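Beta-methylmalyl-CoA dehydratase (PDB 4E3E) catalyses the reversible dehydration of (2R,3S)-beta-methylmalyl-CoA to mesaconyl-CoA, a step of the glyoxylate assimilation cycle. Local coordinates at residues 293-298 with 308-313. Residues are numbered along the deposited sequence; the frame is centred on the assembly and turned at random.
Sequences SEILAK and GALRVR
Arg311 O is gripped by two successive amides, Leu296 N at 2.9 Å and Ala297 N at 3.3 Å, both weak bonds: a classic beta bulge in the antiparallel hairpin of strands 288-300 and 307-318, part of the hot-dog sheet. Arg311 N donates to Ala297 O at 2.9 Å and closes the bulge; regular pairing follows where Glu294 and Arg313 exchange two backbone bonds. The extra residue, Leu296, has helix-like backbone angles (-70°/-36°) and turns its side chain over the partner strand, between the two arginines. There its CD1 lies 3.9 Å above one face of the Arg313 guanidinium, near the rim, while the aliphatic CG of Arg311 lies alongside; branched and apolar, leucine suits both. With an alanine in place of Leu296, the Arg313 guanidinium would probably lose the CD1 contact on that face and turn more freely, although Asp341 still holds NH1. Arg311, extended with CG anti to N (chi1 -176°), carries its guanidinium to Asp343 and Asp167. Ala297 CB meets Arg311 CB at 3.9 Å across their hydrogen-bonded pair. On the other sheet face, buried Ile295, Val312 and Leu310 pack together, and Leu310 CD2 touches Lys298 CG at 3.8 Å.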
loop_
_atom_site.group_PDB
_atom_site.type_symbol
_atom_site.label_atom_id
_atom_site.label_comp_id
_atom_site.label_asym_id
_atom_site.label_seq_id
_atom_site.Cartn_x
_atom_site.Cartn_y
_atom_site.Cartn_z
ATOM N N SER A 293 2.001 -9.161 27.096
ATOM C CA SER A 293 2.741 -8.101 27.781
ATOM C C SER A 293 2.744 -8.257 29.289
ATOM O O SER A 293 1.818 -8.830 29.869
ATOM C CB SER A 293 2.211 -6.714 27.402
ATOM O OG SER A 293 2.354 -6.511 26.002
ATOM N N GLU A 294 3.795 -7.737 29.916
ATOM C CA GLU A 294 3.854 -7.644 31.373
ATOM C C GLU A 294 4.017 -6.180 31.746
ATOM O O GLU A 294 4.765 -5.457 31.072
ATOM C CB GLU A 294 5.034 -8.448 31.901
ATOM C CG GLU A 294 5.234 -8.325 33.404
ATOM C CD GLU A 294 6.359 -9.200 33.909
ATOM O OE1 GLU A 294 6.951 -9.933 33.101
ATOM O OE2 GLU A 294 6.644 -9.145 35.119
ATOM N N ILE A 295 3.318 -5.734 32.796
ATOM C CA ILE A 295 3.587 -4.410 33.339
ATOM C C ILE A 295 4.799 -4.553 34.269
ATOM O O ILE A 295 4.667 -5.062 35.398
ATOM C CB ILE A 295 2.378 -3.802 34.100
ATOM C CG1 ILE A 295 1.085 -3.836 33.254
ATOM C CG2 ILE A 295 2.719 -2.390 34.604
ATOM C CD1 ILE A 295 1.158 -3.115 31.910
ATOM N N LEU A 296 5.976 -4.140 33.783
ATOM C CA LEU A 296 7.222 -4.200 34.570
ATOM C C LEU A 296 7.228 -3.185 35.703
ATOM O O LEU A 296 7.742 -3.457 36.790
ATOM C CB LEU A 296 8.439 -3.956 33.685
ATOM C CG LEU A 296 8.670 -4.988 32.581
ATOM C CD1 LEU A 296 9.874 -4.593 31.736
ATOM C CD2 LEU A 296 8.817 -6.388 33.170
ATOM N N ALA A 297 6.643 -2.015 35.446
ATOM C CA ALA A 297 6.703 -0.908 36.394
ATOM C C ALA A 297 5.678 0.135 36.048
ATOM O O ALA A 297 5.242 0.246 34.883
ATOM C CB ALA A 297 8.092 -0.276 36.392
ATOM N N LYS A 298 5.309 0.911 37.064
ATOM C CA LYS A 298 4.414 2.042 36.905
ATOM C C LYS A 298 5.090 3.248 37.541
ATOM O O LYS A 298 5.560 3.168 38.684
ATOM C CB LYS A 298 3.068 1.748 37.581
ATOM C CG LYS A 298 2.091 2.913 37.567
ATOM C CD LYS A 298 0.831 2.650 38.400
ATOM C CE LYS A 298 -0.034 1.544 37.823
ATOM N NZ LYS A 298 -1.273 1.340 38.631
ATOM N N GLY A 308 0.393 9.188 33.114
ATOM C CA GLY A 308 1.429 8.439 33.807
ATOM C C GLY A 308 2.183 7.556 32.830
ATOM O O GLY A 308 1.772 7.400 31.674
ATOM N N ALA A 309 3.288 6.981 33.293
ATOM C CA ALA A 309 4.063 6.065 32.475
ATOM C C ALA A 309 3.927 4.631 32.955
ATOM O O ALA A 309 3.792 4.372 34.155
ATOM C CB ALA A 309 5.532 6.469 32.460
ATOM N N LEU A 310 3.970 3.705 32.011
ATOM C CA LEU A 310 4.108 2.287 32.332
ATOM C C LEU A 310 5.297 1.750 31.574
ATOM O O LEU A 310 5.468 2.030 30.376
ATOM C CB LEU A 310 2.863 1.495 31.933
ATOM C CG LEU A 310 1.515 1.821 32.589
ATOM C CD1 LEU A 310 0.392 1.106 31.840
ATOM C CD2 LEU A 310 1.491 1.456 34.069
ATOM N N ARG A 311 6.134 1.003 32.277
ATOM C CA ARG A 311 7.209 0.286 31.625
ATOM C C ARG A 311 6.642 -1.080 31.289
ATOM O O ARG A 311 6.158 -1.790 32.176
ATOM C CB ARG A 311 8.452 0.170 32.512
ATOM C CG ARG A 311 9.635 -0.489 31.794
ATOM C CD ARG A 311 10.879 -0.578 32.671
ATOM N NE ARG A 311 12.028 -1.095 31.917
ATOM C CZ ARG A 311 13.290 -1.070 32.345
ATOM N NH1 ARG A 311 13.595 -0.552 33.531
ATOM N NH2 ARG A 311 14.258 -1.560 31.584
ATOM N N VAL A 312 6.677 -1.425 30.004
ATOM C CA VAL A 312 6.019 -2.622 29.500
ATOM C C VAL A 312 7.040 -3.514 28.819
ATOM O O VAL A 312 7.908 -3.022 28.089
ATOM C CB VAL A 312 4.899 -2.253 28.494
ATOM C CG1 VAL A 312 4.187 -3.500 27.938
ATOM C CG2 VAL A 312 3.893 -1.284 29.123
ATOM N N ARG A 313 6.946 -4.818 29.076
ATOM C CA ARG A 313 7.601 -5.807 28.235
ATOM C C ARG A 313 6.539 -6.461 27.362
ATOM O O ARG A 313 5.586 -7.053 27.880
ATOM C CB ARG A 313 8.296 -6.894 29.060
ATOM C CG ARG A 313 9.043 -7.911 28.196
ATOM C CD ARG A 313 9.599 -9.127 28.975
ATOM N NE ARG A 313 10.339 -8.737 30.179
ATOM C CZ ARG A 313 11.529 -8.133 30.194
ATOM N NH1 ARG A 313 12.170 -7.835 29.063
ATOM N NH2 ARG A 313 12.080 -7.811 31.360
#